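Local coordinates for G-protein alpha subunit Galpha7 (Naegleria fowleri, PDB 6NE6) that probably binds and hydrolyses GTP as the alpha subunit of a heterotrimeric G protein, switching between nucleotide states to relay receptor signals, at residues D95-D99 with S100-Q104; D136-D139 with R140-K143; F125-E128 with D129-Y133; T43-K46 with P47-E51. All blocks are in the same frame, centred on the assembly; numbering follows the deposited sequence. Where two conformers were deposited one is given.

Contact 1: residues D95-D99 with S100-Q104. With EDO (1,2-ethanediol), chain F.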
loop_
_atom_site.group_PDB
_atom_site.type_symbol
_atom_site.label_atom_id
_atom_site.label_comp_id
_atom_site.label_asym_id
_atom_site.label_seq_id
_atom_site.Cartn_x
_atom_site.Cartn_y
_atom_site.Cartn_z
ATOM N N ASP A 95 22.786 4.964 15.037
ATOM C CA ASP A 95 22.261 5.211 16.371
ATOM C C ASP A 95 20.748 5.062 16.418
ATOM O O ASP A 95 20.048 5.253 15.420
ATOM C CB ASP A 95 22.614 6.617 16.840
ATOM C CG ASP A 95 24.083 6.813 17.018
ATOM O OD1 ASP A 95 24.801 5.802 17.187
ATOM O OD2 ASP A 95 24.517 7.983 16.999
ATOM N N LYS A 96 20.248 4.741 17.608
ATOM C CA LYS A 96 18.816 4.793 17.876
ATOM C C LYS A 96 18.444 6.249 18.116
ATOM O O LYS A 96 18.877 6.853 19.102
ATOM C CB LYS A 96 18.451 3.923 19.075
ATOM N N VAL A 97 17.659 6.814 17.204
ATOM C CA VAL A 97 17.235 8.205 17.313
ATOM C C VAL A 97 15.954 8.347 18.138
ATOM O O VAL A 97 15.762 9.356 18.827
ATOM C CB VAL A 97 17.054 8.784 15.897
ATOM C CG1 VAL A 97 16.532 10.208 15.950
ATOM C CG2 VAL A 97 18.370 8.713 15.125
ATOM N N TRP A 98 15.082 7.349 18.089
ATOM C CA TRP A 98 13.809 7.428 18.790
ATOM C C TRP A 98 14.005 7.250 20.288
ATOM O O TRP A 98 14.641 6.290 20.735
ATOM C CB TRP A 98 12.865 6.352 18.267
ATOM C CG TRP A 98 11.484 6.438 18.804
ATOM C CD1 TRP A 98 11.012 5.914 19.982
ATOM C CD2 TRP A 98 10.380 7.079 18.176
ATOM N NE1 TRP A 98 9.670 6.208 20.122
ATOM C CE2 TRP A 98 9.260 6.910 19.016
ATOM C CE3 TRP A 98 10.223 7.771 16.970
ATOM C CZ2 TRP A 98 8.005 7.411 18.688
ATOM C CZ3 TRP A 98 8.976 8.274 16.650
ATOM C CH2 TRP A 98 7.882 8.091 17.506
ATOM N N ASP A 99 13.456 8.182 21.064
ATOM C CA ASP A 99 13.302 7.994 22.497
ATOM C C ASP A 99 11.993 8.643 22.925
ATOM O O ASP A 99 11.231 9.158 22.098
ATOM C CB ASP A 99 14.514 8.526 23.287
ATOM C CG ASP A 99 14.778 10.016 23.084
ATOM O OD1 ASP A 99 13.929 10.755 22.540
ATOM O OD2 ASP A 99 15.872 10.461 23.497
ATOM N N SER A 100 11.727 8.601 24.234
ATOM C CA SER A 100 10.478 9.152 24.748
ATOM C C SER A 100 10.378 10.650 24.477
ATOM O O SER A 100 9.291 11.162 24.192
ATOM C CB SER A 100 10.357 8.862 26.242
ATOM O OG SER A 100 9.116 9.309 26.754
ATOM N N ASN A 101 11.501 11.366 24.557
ATOM C CA ASN A 101 11.506 12.797 24.249
ATOM C C ASN A 101 11.024 13.058 22.827
ATOM O O ASN A 101 10.233 13.979 22.583
ATOM C CB ASN A 101 12.910 13.374 24.428
ATOM C CG ASN A 101 13.345 13.413 25.872
ATOM O OD1 ASN A 101 12.558 13.739 26.757
ATOM N ND2 ASN A 101 14.605 13.074 26.121
ATOM N N LEU A 102 11.535 12.290 21.867
ATOM C CA LEU A 102 11.154 12.496 20.474
ATOM C C LEU A 102 9.688 12.163 20.252
ATOM O O LEU A 102 8.982 12.884 19.535
ATOM C CB LEU A 102 12.036 11.650 19.560
ATOM C CG LEU A 102 11.765 11.796 18.064
ATOM C CD1 LEU A 102 11.980 13.229 17.656
ATOM C CD2 LEU A 102 12.687 10.885 17.264
ATOM N N ALA A 103 9.223 11.055 20.835
ATOM C CA ALA A 103 7.814 10.701 20.721
ATOM C C ALA A 103 6.935 11.826 21.239
ATOM O O ALA A 103 5.937 12.191 20.604
ATOM C CB ALA A 103 7.539 9.413 21.495
ATOM N N GLN A 104 7.308 12.403 22.381
ATOM C CA GLN A 104 6.526 13.506 22.933
ATOM C C GLN A 104 6.584 14.725 22.019
ATOM O O GLN A 104 5.572 15.411 21.832
ATOM C CB GLN A 104 7.020 13.846 24.339
ATOM C CG GLN A 104 6.811 12.722 25.376
ATOM C CD GLN A 104 7.417 13.051 26.732
ATOM O OE1 GLN A 104 6.885 13.878 27.473
ATOM N NE2 GLN A 104 8.540 12.401 27.065
HETATM C C1 EDO F . 14.830 4.612 15.363
HETATM O O1 EDO F . 15.330 4.696 16.703
HETATM C C2 EDO F . 16.000 4.445 14.403
HETATM O O2 EDO F . 16.923 5.524 14.580
HETATM O O HOH W 1 16.747 13.057 23.927
#

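Contact 2: residues D136-D139 with R140-K143. With EDO (1,2-ethanediol), chain G.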
loop_
_atom_site.group_PDB
_atom_site.type_symbol
_atom_site.label_atom_id
_atom_site.label_comp_id
_atom_site.label_asym_id
_atom_site.label_seq_id
_atom_site.Cartn_x
_atom_site.Cartn_y
_atom_site.Cartn_z
ATOM N N ASP A 136 -1.853 9.269 15.669
ATOM C CA ASP A 136 -2.949 9.213 16.634
ATOM C C ASP A 136 -2.741 8.142 17.692
ATOM O O ASP A 136 -3.430 8.170 18.717
ATOM C CB ASP A 136 -4.280 8.946 15.930
ATOM C CG ASP A 136 -4.826 10.170 15.221
ATOM O OD1 ASP A 136 -4.434 11.308 15.578
ATOM O OD2 ASP A 136 -5.676 9.980 14.322
ATOM N N ASN A 137 -1.848 7.175 17.451
ATOM C CA ASN A 137 -1.570 6.124 18.423
ATOM C C ASN A 137 -0.232 6.312 19.128
ATOM O O ASN A 137 0.331 5.343 19.654
ATOM C CB ASN A 137 -1.628 4.749 17.749
ATOM C CG ASN A 137 -3.049 4.333 17.434
ATOM O OD1 ASN A 137 -3.793 3.916 18.323
ATOM N ND2 ASN A 137 -3.449 4.482 16.179
ATOM N N LEU A 138 0.276 7.543 19.187
ATOM C CA LEU A 138 1.588 7.745 19.792
ATOM C C LEU A 138 1.599 7.506 21.300
ATOM O O LEU A 138 2.675 7.266 21.855
ATOM C CB LEU A 138 2.108 9.142 19.461
ATOM C CG LEU A 138 2.830 9.290 18.118
ATOM C CD1 LEU A 138 3.116 10.760 17.835
ATOM C CD2 LEU A 138 4.130 8.480 18.110
ATOM N N ASP A 139 0.444 7.558 21.981
ATOM C CA ASP A 139 0.438 7.232 23.405
ATOM C C ASP A 139 0.939 5.814 23.636
ATOM O O ASP A 139 1.707 5.563 24.573
ATOM C CB ASP A 139 -0.965 7.404 23.992
ATOM C CG ASP A 139 -1.344 8.858 24.171
ATOM O OD1 ASP A 139 -0.434 9.687 24.385
ATOM O OD2 ASP A 139 -2.552 9.172 24.096
ATOM N N ARG A 140 0.527 4.878 22.779
ATOM C CA ARG A 140 0.990 3.495 22.858
ATOM C C ARG A 140 2.361 3.326 22.206
ATOM O O ARG A 140 3.240 2.653 22.760
ATOM C CB ARG A 140 -0.044 2.575 22.196
ATOM C CG ARG A 140 0.345 1.098 22.075
ATOM C CD ARG A 140 -0.780 0.259 21.412
ATOM N NE ARG A 140 -1.212 0.819 20.129
ATOM C CZ ARG A 140 -0.592 0.580 18.973
ATOM N NH1 ARG A 140 0.463 -0.221 18.952
ATOM N NH2 ARG A 140 -1.020 1.142 17.839
ATOM N N ILE A 141 2.549 3.910 21.014
ATOM C CA ILE A 141 3.758 3.657 20.228
ATOM C C ILE A 141 4.976 4.341 20.841
ATOM O O ILE A 141 6.104 3.867 20.684
ATOM C CB ILE A 141 3.527 4.105 18.772
ATOM C CG1 ILE A 141 2.429 3.258 18.120
ATOM C CG2 ILE A 141 4.831 4.072 17.951
ATOM C CD1 ILE A 141 2.044 3.765 16.728
ATOM N N GLY A 142 4.778 5.464 21.529
ATOM C CA GLY A 142 5.867 6.198 22.155
ATOM C C GLY A 142 6.343 5.657 23.482
ATOM O O GLY A 142 7.312 6.173 24.043
ATOM N N LYS A 143 5.693 4.624 24.003
ATOM C CA LYS A 143 6.099 4.055 25.282
ATOM C C LYS A 143 7.455 3.363 25.163
ATOM O O LYS A 143 7.789 2.775 24.130
ATOM C CB LYS A 143 5.063 3.045 25.773
ATOM C CG LYS A 143 3.685 3.605 26.064
ATOM C CD LYS A 143 3.626 4.251 27.422
ATOM C CE LYS A 143 2.188 4.493 27.850
ATOM N NZ LYS A 143 2.139 5.190 29.166
HETATM C C1 EDO G . 2.802 11.215 23.846
HETATM O O1 EDO G . 3.262 12.384 24.554
HETATM C C2 EDO G . 3.929 10.620 23.003
HETATM O O2 EDO G . 4.159 9.244 23.354
HETATM O O HOH W 2 -3.240 2.733 20.624
HETATM O O HOH W 3 -4.047 0.865 17.625
#

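Contact 3: residues F125-E128 with D129-Y133. With EDO (1,2-ethanediol), chain D.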
loop_
_atom_site.group_PDB
_atom_site.type_symbol
_atom_site.label_atom_id
_atom_site.label_comp_id
_atom_site.label_asym_id
_atom_site.label_seq_id
_atom_site.Cartn_x
_atom_site.Cartn_y
_atom_site.Cartn_z
ATOM N N PHE A 125 1.378 16.036 -1.050
ATOM C CA PHE A 125 2.693 15.774 -0.483
ATOM C C PHE A 125 2.924 14.272 -0.362
ATOM O O PHE A 125 2.013 13.453 -0.532
ATOM C CB PHE A 125 2.841 16.467 0.879
ATOM C CG PHE A 125 2.507 17.923 0.832
ATOM C CD1 PHE A 125 3.369 18.820 0.212
ATOM C CD2 PHE A 125 1.327 18.402 1.386
ATOM C CE1 PHE A 125 3.069 20.165 0.145
ATOM C CE2 PHE A 125 1.019 19.759 1.318
ATOM C CZ PHE A 125 1.892 20.636 0.697
ATOM N N GLN A 126 4.170 13.911 -0.063
ATOM C CA GLN A 126 4.582 12.510 -0.051
ATOM C C GLN A 126 4.506 11.967 1.378
ATOM O O GLN A 126 5.501 11.719 2.053
ATOM C CB GLN A 126 5.975 12.367 -0.661
ATOM C CG GLN A 126 6.065 12.870 -2.110
ATOM C CD GLN A 126 5.139 12.114 -3.063
ATOM O OE1 GLN A 126 5.046 10.881 -3.025
ATOM N NE2 GLN A 126 4.433 12.859 -3.908
ATOM N N ILE A 127 3.264 11.751 1.806
ATOM C CA ILE A 127 2.912 11.328 3.157
ATOM C C ILE A 127 2.293 9.939 3.076
ATOM O O ILE A 127 1.383 9.712 2.275
ATOM C CB ILE A 127 1.921 12.316 3.794
ATOM C CG1 ILE A 127 2.544 13.708 3.890
ATOM C CG2 ILE A 127 1.498 11.853 5.178
ATOM C CD1 ILE A 127 1.548 14.765 4.243
ATOM N N GLU A 128 2.784 9.015 3.900
ATOM C CA GLU A 128 2.267 7.651 3.873
ATOM C C GLU A 128 0.782 7.639 4.204
ATOM O O GLU A 128 0.295 8.463 4.983
ATOM C CB GLU A 128 3.016 6.767 4.874
ATOM C CG GLU A 128 4.502 6.635 4.586
ATOM C CD GLU A 128 4.781 5.817 3.336
ATOM O OE1 GLU A 128 4.052 4.829 3.104
ATOM O OE2 GLU A 128 5.720 6.164 2.589
ATOM N N ASP A 129 0.059 6.667 3.625
ATOM C CA ASP A 129 -1.361 6.520 3.946
ATOM C C ASP A 129 -1.586 6.354 5.449
ATOM O O ASP A 129 -2.580 6.851 5.989
ATOM C CB ASP A 129 -1.972 5.320 3.214
ATOM C CG ASP A 129 -2.157 5.560 1.730
ATOM O OD1 ASP A 129 -2.028 6.711 1.267
ATOM O OD2 ASP A 129 -2.449 4.575 1.030
ATOM N N SER A 130 -0.680 5.650 6.131
ATOM C CA SER A 130 -0.821 5.320 7.543
ATOM C C SER A 130 -0.346 6.428 8.475
ATOM O O SER A 130 -0.308 6.203 9.682
ATOM C CB SER A 130 -0.049 4.032 7.867
ATOM O OG SER A 130 1.309 4.141 7.460
ATOM N N ALA A 131 0.006 7.608 7.960
ATOM C CA ALA A 131 0.619 8.623 8.816
ATOM C C ALA A 131 -0.282 9.012 9.985
ATOM O O ALA A 131 0.177 9.065 11.130
ATOM C CB ALA A 131 0.996 9.849 7.991
ATOM N N SER A 132 -1.564 9.310 9.725
ATOM C CA SER A 132 -2.413 9.748 10.828
ATOM C C SER A 132 -2.643 8.628 11.835
ATOM O O SER A 132 -2.726 8.899 13.039
ATOM C CB SER A 132 -3.753 10.286 10.310
ATOM O OG SER A 132 -4.570 9.247 9.806
ATOM N N TYR A 133 -2.734 7.384 11.371
ATOM C CA TYR A 133 -2.867 6.250 12.274
ATOM C C TYR A 133 -1.725 6.223 13.282
ATOM O O TYR A 133 -1.948 6.109 14.496
ATOM C CB TYR A 133 -2.903 4.949 11.461
ATOM C CG TYR A 133 -2.767 3.711 12.329
ATOM C CD1 TYR A 133 -3.880 3.096 12.887
ATOM C CD2 TYR A 133 -1.513 3.167 12.595
ATOM C CE1 TYR A 133 -3.745 1.968 13.692
ATOM C CE2 TYR A 133 -1.369 2.047 13.392
ATOM C CZ TYR A 133 -2.485 1.450 13.936
ATOM O OH TYR A 133 -2.337 0.337 14.726
HETATM C C1 EDO D . 3.977 7.035 -0.127
HETATM O O1 EDO D . 3.920 6.710 -1.523
HETATM C C2 EDO D . 4.694 8.367 0.051
HETATM O O2 EDO D . 3.946 9.386 -0.624
HETATM O O HOH W 4 1.495 4.685 2.000
#

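Contact 4: residues T43-K46 with P47-E51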
loop_
_atom_site.group_PDB
_atom_site.type_symbol
_atom_site.label_atom_id
_atom_site.label_comp_id
_atom_site.label_asym_id
_atom_site.label_seq_id
_atom_site.Cartn_x
_atom_site.Cartn_y
_atom_site.Cartn_z
ATOM N N THR A 43 10.125 -7.080 16.702
ATOM C CA THR A 43 11.319 -6.394 17.194
ATOM C C THR A 43 12.085 -5.733 16.054
ATOM O O THR A 43 12.569 -4.596 16.187
ATOM C CB THR A 43 12.224 -7.381 17.938
ATOM O OG1 THR A 43 11.496 -7.975 19.026
ATOM C CG2 THR A 43 13.467 -6.667 18.487
ATOM N N LYS A 44 12.204 -6.430 14.923
ATOM C CA LYS A 44 12.980 -5.886 13.815
ATOM C C LYS A 44 12.249 -4.750 13.124
ATOM O O LYS A 44 12.894 -3.819 12.627
ATOM C CB LYS A 44 13.327 -6.994 12.821
ATOM C CG LYS A 44 14.406 -7.927 13.346
ATOM C CD LYS A 44 14.620 -9.140 12.457
ATOM C CE LYS A 44 15.770 -9.982 12.994
ATOM N NZ LYS A 44 16.032 -11.192 12.163
ATOM N N ILE A 45 10.911 -4.810 13.078
ATOM C CA ILE A 45 10.137 -3.792 12.376
ATOM C C ILE A 45 9.970 -2.537 13.219
ATOM O O ILE A 45 9.733 -1.455 12.659
ATOM C CB ILE A 45 8.781 -4.386 11.951
ATOM C CG1 ILE A 45 9.012 -5.501 10.934
ATOM C CG2 ILE A 45 7.858 -3.323 11.330
ATOM C CD1 ILE A 45 7.758 -6.254 10.511
ATOM N N LYS A 46 10.148 -2.642 14.543
ATOM C CA LYS A 46 9.937 -1.504 15.438
ATOM C C LYS A 46 10.699 -0.247 15.029
ATOM O O LYS A 46 10.059 0.812 14.897
ATOM C CB LYS A 46 10.274 -1.917 16.878
ATOM C CG LYS A 46 10.151 -0.777 17.881
ATOM C CD LYS A 46 10.231 -1.293 19.315
ATOM C CE LYS A 46 11.655 -1.599 19.710
ATOM N NZ LYS A 46 11.753 -1.874 21.171
ATOM N N PRO A 47 12.020 -0.276 14.788
ATOM C CA PRO A 47 12.688 0.969 14.368
ATOM C C PRO A 47 12.218 1.466 13.016
ATOM O O PRO A 47 12.288 2.673 12.759
ATOM C CB PRO A 47 14.179 0.584 14.350
ATOM C CG PRO A 47 14.187 -0.885 14.155
ATOM C CD PRO A 47 12.977 -1.396 14.888
ATOM N N MET A 48 11.733 0.574 12.144
ATOM C CA MET A 48 11.216 1.017 10.856
ATOM C C MET A 48 9.918 1.787 11.033
ATOM O O MET A 48 9.654 2.745 10.293
ATOM C CB MET A 48 11.035 -0.184 9.943
ATOM C CG MET A 48 12.343 -0.959 9.787
ATOM S SD MET A 48 12.156 -2.339 8.682
ATOM C CE MET A 48 13.760 -3.145 8.860
ATOM N N ILE A 49 9.095 1.385 12.010
ATOM C CA ILE A 49 7.904 2.166 12.323
ATOM C C ILE A 49 8.298 3.541 12.854
ATOM O O ILE A 49 7.746 4.561 12.422
ATOM C CB ILE A 49 6.991 1.398 13.295
ATOM C CG1 ILE A 49 6.286 0.264 12.530
ATOM C CG2 ILE A 49 5.970 2.344 13.933
ATOM C CD1 ILE A 49 5.658 -0.782 13.423
ATOM N N TYR A 50 9.258 3.593 13.786
ATOM C CA TYR A 50 9.767 4.879 14.260
ATOM C C TYR A 50 10.208 5.768 13.096
ATOM O O TYR A 50 9.878 6.960 13.053
ATOM C CB TYR A 50 10.943 4.669 15.202
ATOM C CG TYR A 50 10.629 4.019 16.531
ATOM C CD1 TYR A 50 9.366 4.090 17.091
ATOM C CD2 TYR A 50 11.621 3.345 17.228
ATOM C CE1 TYR A 50 9.112 3.491 18.345
ATOM C CE2 TYR A 50 11.380 2.752 18.458
ATOM C CZ TYR A 50 10.127 2.827 19.010
ATOM O OH TYR A 50 9.924 2.236 20.243
ATOM N N GLU A 51 10.964 5.200 12.148
ATOM C CA GLU A 51 11.477 5.999 11.030
ATOM C C GLU A 51 10.344 6.452 10.117
ATOM O O GLU A 51 10.390 7.562 9.564
ATOM C CB GLU A 51 12.547 5.203 10.266
ATOM C CG GLU A 51 13.830 5.111 11.072
ATOM C CD GLU A 51 14.972 4.448 10.340
ATOM O OE1 GLU A 51 14.824 4.171 9.125
ATOM O OE2 GLU A 51 16.021 4.222 10.987
#

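Contact 1: residues D95-D99 with S100-Q104
Asp-99 is the N-cap of helix 100-109, part of the all-helical domain of the G-alpha fold, and its carboxylate reaches forward to Leu-102 N in a capping bond. OD1 of Asp-99 accepts from Leu-102 N at 2.9 Å with an N-H...O angle of 157°. Placing CG between the backbone N and the carbonyl carbon (chi1 60°) turns the carboxylate over the first helical turn. The carbonyl of Asp-99 serves the same turn, taking the N-H of Ala-103 (Ala-103 N to Asp-99 O, 3.0 Å).

The tight part is apolar. Leu-102 CD2 lies 4.0 Å from Trp-98 CE3, the two side chains crossing at about a right angle, and also touches Val-97 CG1. Ala-103 CB presses on the indole at CZ2 of Trp-98, 3.5 Å away. Beyond the two segments, Leu-102 continues onto Ile-83 and Leu-86 of helix 74-89, while Trp-98 stacks on Tyr-50.

The solvent side, by contrast, is loose. Asp-99 and Asn-101 are exposed, their carboxylate and amide planes turned 88° apart, and their polar ends are joined by a water, which donates to Asp-99 OD2 at 2.8 Å and accepts from Asn-101 ND2 at 3.1 Å.

Contact 2: residues D136-D139 with R140-K143
Arg-140 and Asn-137 run side by side, pointing the same way at the start of the short helix 138-141, and the arginine can be followed atom by atom. Its CB sits 3.8 Å from Asn-137 O. CG lies anti to the backbone N (chi1 175°) and the chain stays extended through CD; the bend at chi3 (53°) then brings the head group alongside Asn-137. NE donates to a water at 2.8 Å, and that same water donates to Asn-137 OD1. NH2 packs against Asn-137 CB at 3.7 Å, and a second water forms a weaker bridge between NH2 and OD1.

The amide and guanidinium planes are 55° apart, yet Asn-137 OD1 lies at the guanidinium edge, in its plane. Ile-141 CG1 approaches one face, 3.8 Å above the plane and offset toward the rim. NH1 forms a salt bridge with Asp-152, so waters, an apolar neighbour and a carboxylate together fix the rotation of the group. Asn-137 ND2 turns instead to Tyr-133 O.

In the backbone, Asn-137 O receives Ile-141 N at 3.0 Å and, weakly, Arg-140 N. Leu-138 O is gripped twice, by Gly-142 N at 2.8 Å and by the hydroxyl O2 of a bound ethanediol at 2.9 Å. Asn-137 leaves helical geometry after helix 131-136 and is also the N-cap residue of the next helix, though its side chain makes no capping bond: a one-residue break between consecutive helices of the all-helical domain.

Contact 3: residues F125-E128 with D129-Y133
A type I beta turn from Glu-128 to Ala-131 leads into helix 131-136 on the side of the helical domain that faces the Ras-like GTPase domain. Ala-131 N donates to Glu-128 O at 3.1 Å and closes the turn; the C=O...N angle is only 117°, with the donor well above the carbonyl plane. Beside this bond Ile-127 CG2 meets Ala-131 CB at 3.5 Å, tighter than a usual carbon contact.

The acidic side chains branch away from that apolar pair. Glu-128 is bent at chi2 (-70°), which curls its carboxylate back so that one water joins OE1 of Glu-128 (2.8 Å) to Asp-129 N (2.9 Å). OE1 also pairs with Arg-157, and Asp-129 OD2 forms a salt bridge with Lys-249, whose sequence context matches the NKxD guanine-recognition motif of GTPases. A bound ethanediol, probably from the crystallisation liquor, donates from O2 to Gln-126 OE1 at 3.0 Å and also bonds Asp-19 and Arg-221.

Each carboxylate thus has a basic partner, which would be expected to favour the charged form of both. The Asp-129 pairing in particular is consistent with an electrostatic clasp between the helical and GTPase domains across the nucleotide cleft.

Contact 4: residues T43-K46 with P47-E51
Lys-46 and Tyr-50, one turn apart on helix 39-66, lie side by side and point the same way. This long helix belongs to the all-helical domain of the G-alpha fold, and a proline kink at Pro-47 falls between the two residues. The lysine's aliphatic part follows the phenol end of the ring: Lys-46 CG is 3.8 Å from Tyr-50 CZ, and Lys-46 CD is 3.7 Å from Tyr-50 OH. CG anti to the backbone N (chi1 177°) aims the chain along the tyrosine, and the bend at chi3 (78°) comes only after CD has made its contact. One face of the ring also meets the backbone, Lys-46 O standing 3.6 Å above the plane and offset toward the rim. That oxygen accepts from Tyr-50 N at 3.1 Å in a nearly straight bond (169°).

Ile-45 and Ile-49 are set aslant to each other. Their branches touch at Ile-45 CG2 and Ile-49 CD1, 4.0 Å apart, though Ile-49 has a second conformer that makes this pairing less certain. Their backbones are joined by Ile-49 N to Ile-45 O, and Met-48 N adds a weak bond to the same oxygen.

Pro-47 has no N-H to give to the preceding turn. Its ring carbon CD occupies that position instead, 3.3 Å from Lys-44 O.

In the fold
Contacts 1, 2 and 4 form one packed group, their centres 12 to 13 Å apart. Contact 1 meets contact 4 where Trp-98 NE1 lies 3.3 Å from Tyr-50 CE1, and meets contact 2 where Ala-103 CB lies 3.7 Å from Gly-142 CA. The triangle closes with Ile-141 O, 3.8 Å from Tyr-50 CE1. Contact 3 joins the group only through contact 2, where Tyr-133 OH lies 3.5 Å from Arg-140 NH2; its nearest atoms are about 10 Å from contact 1 and 7 Å from contact 4. Its centre is about 11 Å from the chain centre. Asp-129, near the probable P-loop without touching it and salt-bridged to Lys-249, places contact 3 beside the probable nucleotide cleft.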